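Local coordinates for sepf-like protein (Archaeoglobus fulgidus, PDB 3ZIE) that probably acts in archaeal cell division in the manner of SepF, which anchors the Z ring to the membrane, at residues B[55-60]-B[70-76]; B[7-11]-B[32-36]. The protein carries 1 engineered substitution. All blocks are in the same frame, centred on the assembly; numbering follows the deposited sequence.

Contact 1 (55-60 with 70-76) and contact 2 (7-11 with 32-36) lie on opposite sides of the centre of one small alpha/beta domain, their centres 22 Å apart and their nearest atoms about 10 Å apart. Contact 1 joins the end of helix 38-55 and the start of strand 58-62 to the turn between strands 66-70 and 75-78 through direct hydrogen bonds, whereas contact 2 joins two loops through methyl and ring contacts and one water bridge. Helix 38-55 spans the distance along the chain, since residues 32-36 precede it and 56-60 follow it. Both contacts also reach the second subunit, contact 1 by a parallel strand pairing at Lys75 and Val76.

Contact 1: B[55-60]-B[70-76]; sequences VKGDIV and TPTGIKV
Thr70 meets Asp58 at the open end of the beta hairpin of strands 58-62 and 66-70, just past the Schellman motif at Lys56 that follows helix 38-55. Thr70 N donates to Asp58 O at 3.0 Å, nearly straight (168°). With chi1 at 56°, the Thr70 hydroxyl sits between its own N and carbonyl carbon, where OG1 accepts a bent hydrogen bond from Asp58 N at 3.0 Å (138°) and donates to Ile74 O at 2.7 Å from above the carbonyl plane. Replacing Thr70 with alanine would probably leave Ile74 O without this donor and Asp58 N with little more than its weak bond to Thr70 O. Pro71 opens a type II turn, which Ile74 N closes on Pro71 O, with Gly73 at positive phi. Thr72 OG1 donates 2.6 Å to Val55 O, in the carbonyl plane on a lone pair, pinning the turn there. Lys75 brings CD to 3.9 Å from Asp58 OD2, while its NZ stays too far for a salt bridge. Lys75 and Val76 extend the sheet into the second subunit. Val76 N binds Asp58 OD2 on its anti side at 3.0 Å, and Val76 CB lies 3.7 Å from Val60 CG2, the two valines tip to tip.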
ATOM      1  N   VAL B  55     -14.607   7.328   9.752  1.00  9.73           N
ATOM      2  CA  VAL B  55     -14.699   7.880   8.378  1.00  8.68           C
ATOM      3  C   VAL B  55     -15.387   6.903   7.401  1.00  8.59           C
ATOM      4  O   VAL B  55     -15.478   7.182   6.195  1.00  8.64           O
ATOM      5  CB  VAL B  55     -13.318   8.371   7.866  1.00  9.55           C
ATOM      6  CG1 VAL B  55     -12.674   9.355   8.842  1.00  7.96           C
ATOM      7  CG2 VAL B  55     -12.383   7.209   7.588  1.00  8.29           C
ATOM      8  N   LYS B  56     -15.885   5.765   7.910  1.00  8.29           N
ATOM      9  CA  LYS B  56     -16.346   4.657   7.060  1.00  9.22           C
ATOM     10  C   LYS B  56     -15.268   4.220   6.071  1.00 10.28           C
ATOM     11  O   LYS B  56     -15.563   3.909   4.892  1.00  9.83           O
ATOM     12  CB  LYS B  56     -17.669   4.962   6.328  1.00 10.28           C
ATOM     13  CG  LYS B  56     -18.761   5.391   7.327  1.00 14.46           C
ATOM     14  CD  LYS B  56     -20.107   5.613   6.632  1.00 17.23           C
ATOM     15  CE  LYS B  56     -21.202   5.941   7.669  1.00 19.77           C
ATOM     16  NZ  LYS B  56     -22.635   5.803   7.080  1.00 23.87           N
ATOM     17  N   GLY B  57     -14.033   4.139   6.572  1.00 10.55           N
ATOM     18  CA  GLY B  57     -12.892   3.798   5.731  1.00 10.90           C
ATOM     19  C   GLY B  57     -12.574   2.347   6.059  1.00 13.01           C
ATOM     20  O   GLY B  57     -13.374   1.679   6.730  1.00 12.89           O
ATOM     21  N   ASP B  58     -11.454   1.847   5.540  1.00 10.76           N
ATOM     22  CA  ASP B  58     -11.057   0.484   5.762  1.00 11.59           C
ATOM     23  C   ASP B  58      -9.662   0.474   6.429  1.00 11.66           C
ATOM     24  O   ASP B  58      -8.910   1.464   6.350  1.00  9.74           O
ATOM     25  CB  ASP B  58     -11.008  -0.216   4.418  1.00 11.50           C
ATOM     26  CG  ASP B  58     -11.235  -1.696   4.521  1.00 17.26           C
ATOM     27  OD1 ASP B  58     -11.279  -2.239   5.662  1.00 15.58           O
ATOM     28  OD2 ASP B  58     -11.368  -2.334   3.424  1.00 19.79           O
ATOM     29  N   ILE B  59      -9.318  -0.621   7.097  1.00 10.26           N
ATOM     30  CA  ILE B  59      -7.951  -0.760   7.614  1.00 11.48           C
ATOM     31  C   ILE B  59      -7.612  -2.228   7.534  1.00 12.05           C
ATOM     32  O   ILE B  59      -8.381  -3.038   8.062  1.00 12.21           O
ATOM     33  CB  ILE B  59      -7.827  -0.232   9.060  1.00 11.95           C
ATOM     34  CG1 ILE B  59      -6.436  -0.458   9.640  1.00 12.55           C
ATOM     35  CG2 ILE B  59      -8.896  -0.897  10.030  1.00 11.93           C
ATOM     36  CD1 ILE B  59      -6.238   0.303  10.951  1.00 18.27           C
ATOM     37  N   VAL B  60      -6.515  -2.581   6.865  1.00 10.53           N
ATOM     38  CA  VAL B  60      -6.209  -3.985   6.583  1.00 11.76           C
ATOM     39  C   VAL B  60      -4.694  -4.202   6.847  1.00 11.85           C
ATOM     40  O   VAL B  60      -3.886  -3.397   6.406  1.00  9.58           O
ATOM     41  CB  VAL B  60      -6.570  -4.259   5.102  1.00 12.53           C
ATOM     42  CG1 VAL B  60      -6.197  -5.637   4.684  1.00 15.08           C
ATOM     43  CG2 VAL B  60      -8.127  -4.101   4.888  1.00 14.09           C
ATOM     44  N   THR B  70      -7.610   3.340   4.465  1.00 11.51           N
ATOM     45  CA  THR B  70      -8.223   4.090   3.347  1.00  9.92           C
ATOM     46  C   THR B  70      -9.268   5.087   3.857  1.00  9.78           C
ATOM     47  O   THR B  70      -9.860   4.850   4.943  1.00 10.32           O
ATOM     48  CB  THR B  70      -8.912   3.167   2.354  1.00 11.14           C
ATOM     49  OG1 THR B  70      -9.878   2.371   3.032  1.00 12.20           O
ATOM     50  CG2 THR B  70      -7.891   2.227   1.676  1.00 11.80           C
ATOM     51  N   PRO B  71      -9.520   6.164   3.082  1.00  8.76           N
ATOM     52  CA  PRO B  71     -10.514   7.127   3.476  1.00  8.39           C
ATOM     53  C   PRO B  71     -11.909   6.728   2.986  1.00  9.73           C
ATOM     54  O   PRO B  71     -12.073   5.675   2.338  1.00  8.78           O
ATOM     55  CB  PRO B  71     -10.061   8.395   2.723  1.00  8.71           C
ATOM     56  CG  PRO B  71      -9.581   7.797   1.371  1.00  7.27           C
ATOM     57  CD  PRO B  71      -8.779   6.614   1.863  1.00  7.43           C
ATOM     58  N   THR B  72     -12.903   7.575   3.261  1.00  8.99           N
ATOM     59  CA  THR B  72     -14.309   7.217   2.972  1.00  9.29           C
ATOM     60  C   THR B  72     -14.424   6.766   1.516  1.00 10.79           C
ATOM     61  O   THR B  72     -13.881   7.440   0.607  1.00  9.93           O
ATOM     62  CB  THR B  72     -15.206   8.456   3.168  1.00 10.22           C
ATOM     63  OG1 THR B  72     -14.915   9.046   4.439  1.00 10.35           O
ATOM     64  CG2 THR B  72     -16.749   8.106   3.089  1.00  8.39           C
ATOM     65  N   GLY B  73     -15.099   5.635   1.298  1.00 10.78           N
ATOM     66  CA  GLY B  73     -15.480   5.204  -0.073  1.00 12.85           C
ATOM     67  C   GLY B  73     -14.336   4.543  -0.842  1.00 15.21           C
ATOM     68  O   GLY B  73     -14.461   4.312  -2.059  1.00 16.84           O
ATOM     69  N   ILE B  74     -13.201   4.310  -0.185  1.00 12.41           N
ATOM     70  CA  ILE B  74     -12.110   3.511  -0.809  1.00 12.96           C
ATOM     71  C   ILE B  74     -11.988   2.279   0.071  1.00 12.20           C
ATOM     72  O   ILE B  74     -11.968   2.387   1.300  1.00 11.91           O
ATOM     73  CB  ILE B  74     -10.760   4.292  -1.009  1.00 10.94           C
ATOM     74  CG1 ILE B  74     -10.975   5.537  -1.922  1.00 11.26           C
ATOM     75  CG2 ILE B  74      -9.634   3.327  -1.535  1.00 11.02           C
ATOM     76  CD1 ILE B  74      -9.760   6.537  -2.085  1.00 10.18           C
ATOM     77  N   LYS B  75     -12.062   1.103  -0.546  1.00 12.72           N
ATOM     78  CA  LYS B  75     -12.013  -0.145   0.219  1.00 14.79           C
ATOM     79  C   LYS B  75     -10.798  -0.924  -0.224  1.00 14.33           C
ATOM     80  O   LYS B  75     -10.185  -0.589  -1.245  1.00 12.43           O
ATOM     81  CB  LYS B  75     -13.263  -1.018   0.005  1.00 17.25           C
ATOM     82  CG  LYS B  75     -14.588  -0.435   0.632  1.00 22.41           C
ATOM     83  CD  LYS B  75     -14.541  -0.512   2.209  1.00 26.18           C
ATOM     84  CE  LYS B  75     -15.775   0.078   2.923  1.00 27.00           C
ATOM     85  NZ  LYS B  75     -17.048  -0.576   2.443  1.00 31.81           N
ATOM     86  N   VAL B  76     -10.397  -1.892   0.585  1.00 14.76           N
ATOM     87  CA  VAL B  76      -9.372  -2.845   0.187  1.00 15.30           C
ATOM     88  C   VAL B  76     -10.073  -4.083  -0.321  1.00 16.36           C
ATOM     89  O   VAL B  76     -10.902  -4.659   0.383  1.00 17.63           O
ATOM     90  CB  VAL B  76      -8.458  -3.201   1.360  1.00 15.86           C
ATOM     91  CG1 VAL B  76      -7.370  -4.220   0.925  1.00 15.49           C
ATOM     92  CG2 VAL B  76      -7.797  -1.941   1.921  1.00 14.31           C
TER
HETATM   93  O   HOH W   1     -17.387   4.229   2.843  1.00 13.63           O
HETATM   94  O   HOH W   2      -9.212   4.271   7.466  1.00 16.53           O

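Contact 2: B[7-11]-B[32-36]; sequences EVTGL and AFIKH
A chi1 of 59° sets Ile34 CG1 between its backbone N and carbonyl carbon and turns CG2 anti to that carbon, so that the two branches meet different residues of 7-11: CD1 meets Val8, and CG2 meets the main chain of Thr9. In Phe33 the ring is instead carried anti to the backbone N (chi1 -168°), which sets it beside the Thr9 methyl. Ile34 CD1 comes within 3.8 Å of Val8 CG1, the two side chains meeting at a slant, and Ile34 CG2 rests 3.6 Å from Thr9 C, with Gly10 N slightly farther off. Thr9 CG2 approaches Phe33 CD2 at 3.8 Å, obliquely to the ring.

These loops follow strands 2-7 and 26-30, neighbouring parallel strands joined through helix 14-22 in a beta-alpha-beta crossover, and residues 32-34 form a short 3-10 segment. Val8 also packs on Val44 of helix 38-55, so its side chain lies between that helix and Ile34; Val8 and Ile34 are both buried, whereas Thr9 and Phe33 are exposed. Thr9 N donates a hydrogen bond to Glu13 OE1, tying this loop to the residue just ahead of helix 14-22.

No direct hydrogen bond crosses the contact. A single water bridges it, donating to Val8 O at 2.9 Å and accepting from Phe33 N at 2.9 Å. The chemistry therefore implies a junction that probably rests on dispersion, methyl against methyl, methyl against main chain and methyl against ring, with one water joining the two backbones.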
ATOM      1  N   GLU B   7       5.987   6.096   9.121  1.00 14.10           N
ATOM      2  CA  GLU B   7       6.919   5.264   9.894  1.00 13.29           C
ATOM      3  C   GLU B   7       6.481   5.433  11.332  1.00 13.31           C
ATOM      4  O   GLU B   7       6.692   6.511  11.922  1.00 13.82           O
ATOM      5  CB  GLU B   7       8.349   5.781   9.707  1.00 14.92           C
ATOM      6  CG  GLU B   7       8.891   5.508   8.300  1.00 17.24           C
ATOM      7  CD  GLU B   7       8.909   4.017   7.853  1.00 19.90           C
ATOM      8  OE1 GLU B   7       9.001   3.077   8.674  1.00 22.25           O
ATOM      9  OE2 GLU B   7       8.862   3.745   6.634  1.00 21.09           O
ATOM     10  N   VAL B   8       5.726   4.457  11.837  1.00 12.52           N
ATOM     11  CA  VAL B   8       5.050   4.638  13.137  1.00 14.14           C
ATOM     12  C   VAL B   8       6.024   4.177  14.225  1.00 15.08           C
ATOM     13  O   VAL B   8       6.338   2.972  14.299  1.00 14.93           O
ATOM     14  CB  VAL B   8       3.710   3.823  13.244  1.00 13.51           C
ATOM     15  CG1 VAL B   8       3.074   4.030  14.665  1.00 14.82           C
ATOM     16  CG2 VAL B   8       2.739   4.268  12.151  1.00 12.75           C
ATOM     17  N   THR B   9       6.493   5.123  15.031  1.00 16.63           N
ATOM     18  CA  THR B   9       7.444   4.792  16.119  1.00 18.19           C
ATOM     19  C   THR B   9       6.883   5.014  17.536  1.00 19.59           C
ATOM     20  O   THR B   9       7.612   4.853  18.534  1.00 20.02           O
ATOM     21  CB  THR B   9       8.730   5.633  15.982  1.00 18.40           C
ATOM     22  OG1 THR B   9       8.364   7.003  15.770  1.00 20.62           O
ATOM     23  CG2 THR B   9       9.537   5.120  14.790  1.00 18.24           C
ATOM     24  N   GLY B  10       5.596   5.354  17.621  1.00 20.57           N
ATOM     25  CA  GLY B  10       4.926   5.719  18.883  1.00 21.42           C
ATOM     26  C   GLY B  10       3.626   6.429  18.579  1.00 21.47           C
ATOM     27  O   GLY B  10       3.205   6.509  17.405  1.00 23.59           O
ATOM     28  N   LEU B  11       3.005   7.027  19.588  1.00 19.85           N
ATOM     29  CA  LEU B  11       1.716   7.666  19.377  1.00 19.38           C
ATOM     30  C   LEU B  11       1.798   9.033  18.649  1.00 19.11           C
ATOM     31  O   LEU B  11       0.792   9.571  18.195  1.00 16.63           O
ATOM     32  CB  LEU B  11       0.978   7.814  20.715  1.00 21.54           C
ATOM     33  CG  LEU B  11       0.213   6.555  21.177  1.00 22.95           C
ATOM     34  CD1 LEU B  11       0.139   6.490  22.673  1.00 26.30           C
ATOM     35  CD2 LEU B  11      -1.191   6.611  20.593  1.00 26.06           C
ATOM     36  N   ALA B  32       6.519  -1.772  12.098  1.00 12.86           N
ATOM     37  CA  ALA B  32       7.584  -2.727  12.467  1.00 13.78           C
ATOM     38  C   ALA B  32       8.221  -2.383  13.788  1.00 14.93           C
ATOM     39  O   ALA B  32       8.524  -3.283  14.604  1.00 14.87           O
ATOM     40  CB  ALA B  32       8.692  -2.754  11.352  1.00 14.33           C
ATOM     41  N   PHE B  33       8.435  -1.081  13.992  1.00 14.84           N
ATOM     42  CA  PHE B  33       9.230  -0.607  15.109  1.00 17.20           C
ATOM     43  C   PHE B  33       8.615  -0.849  16.469  1.00 17.79           C
ATOM     44  O   PHE B  33       9.343  -0.885  17.498  1.00 15.94           O
ATOM     45  CB  PHE B  33       9.579   0.888  14.978  1.00 16.96           C
ATOM     46  CG  PHE B  33      10.645   1.338  15.962  1.00 20.40           C
ATOM     47  CD1 PHE B  33      11.976   0.872  15.839  1.00 22.88           C
ATOM     48  CD2 PHE B  33      10.314   2.187  17.058  1.00 20.96           C
ATOM     49  CE1 PHE B  33      12.985   1.269  16.777  1.00 23.77           C
ATOM     50  CE2 PHE B  33      11.306   2.605  17.975  1.00 22.52           C
ATOM     51  CZ  PHE B  33      12.640   2.151  17.832  1.00 24.12           C
ATOM     52  N   ILE B  34       7.279  -0.924  16.486  1.00 17.05           N
ATOM     53  CA  ILE B  34       6.544  -1.014  17.735  1.00 16.36           C
ATOM     54  C   ILE B  34       5.859  -2.367  17.858  1.00 16.93           C
ATOM     55  O   ILE B  34       5.040  -2.547  18.764  1.00 17.70           O
ATOM     56  CB  ILE B  34       5.479   0.125  17.873  1.00 15.41           C
ATOM     57  CG1 ILE B  34       4.438   0.094  16.725  1.00 17.63           C
ATOM     58  CG2 ILE B  34       6.137   1.482  17.990  1.00 16.81           C
ATOM     59  CD1 ILE B  34       3.160   1.006  16.911  1.00 12.28           C
ATOM     60  N   LYS B  35       6.170  -3.317  16.972  1.00 16.36           N
ATOM     61  CA  LYS B  35       5.565  -4.644  17.064  1.00 19.26           C
ATOM     62  C   LYS B  35       5.918  -5.347  18.387  1.00 20.16           C
ATOM     63  O   LYS B  35       5.175  -6.208  18.849  1.00 20.31           O
ATOM     64  CB  LYS B  35       5.922  -5.536  15.887  1.00 19.29           C
ATOM     65  CG  LYS B  35       4.926  -5.426  14.704  1.00 22.31           C
ATOM     66  CD  LYS B  35       5.110  -6.551  13.739  1.00 25.21           C
ATOM     67  CE  LYS B  35       4.397  -7.812  14.162  1.00 25.32           C
ATOM     68  NZ  LYS B  35       3.147  -8.039  13.360  1.00 25.31           N
ATOM     69  N   HIS B  36       7.006  -4.934  19.030  1.00 20.89           N
ATOM     70  CA  HIS B  36       7.338  -5.550  20.322  1.00 22.08           C
ATOM     71  C   HIS B  36       7.211  -4.602  21.475  1.00 22.34           C
ATOM     72  O   HIS B  36       7.727  -4.857  22.554  1.00 23.59           O
ATOM     73  CB  HIS B  36       8.674  -6.288  20.299  1.00 23.35           C
ATOM     74  CG  HIS B  36       8.618  -7.552  19.485  1.00 25.75           C
ATOM     75  ND1 HIS B  36       8.107  -8.734  19.978  1.00 27.74           N
ATOM     76  CD2 HIS B  36       8.916  -7.789  18.181  1.00 27.41           C
ATOM     77  CE1 HIS B  36       8.133  -9.657  19.029  1.00 29.37           C
ATOM     78  NE2 HIS B  36       8.653  -9.118  17.939  1.00 29.30           N
TER
HETATM   79  O   HOH W   3       7.609   1.244  12.396  1.00 19.17           O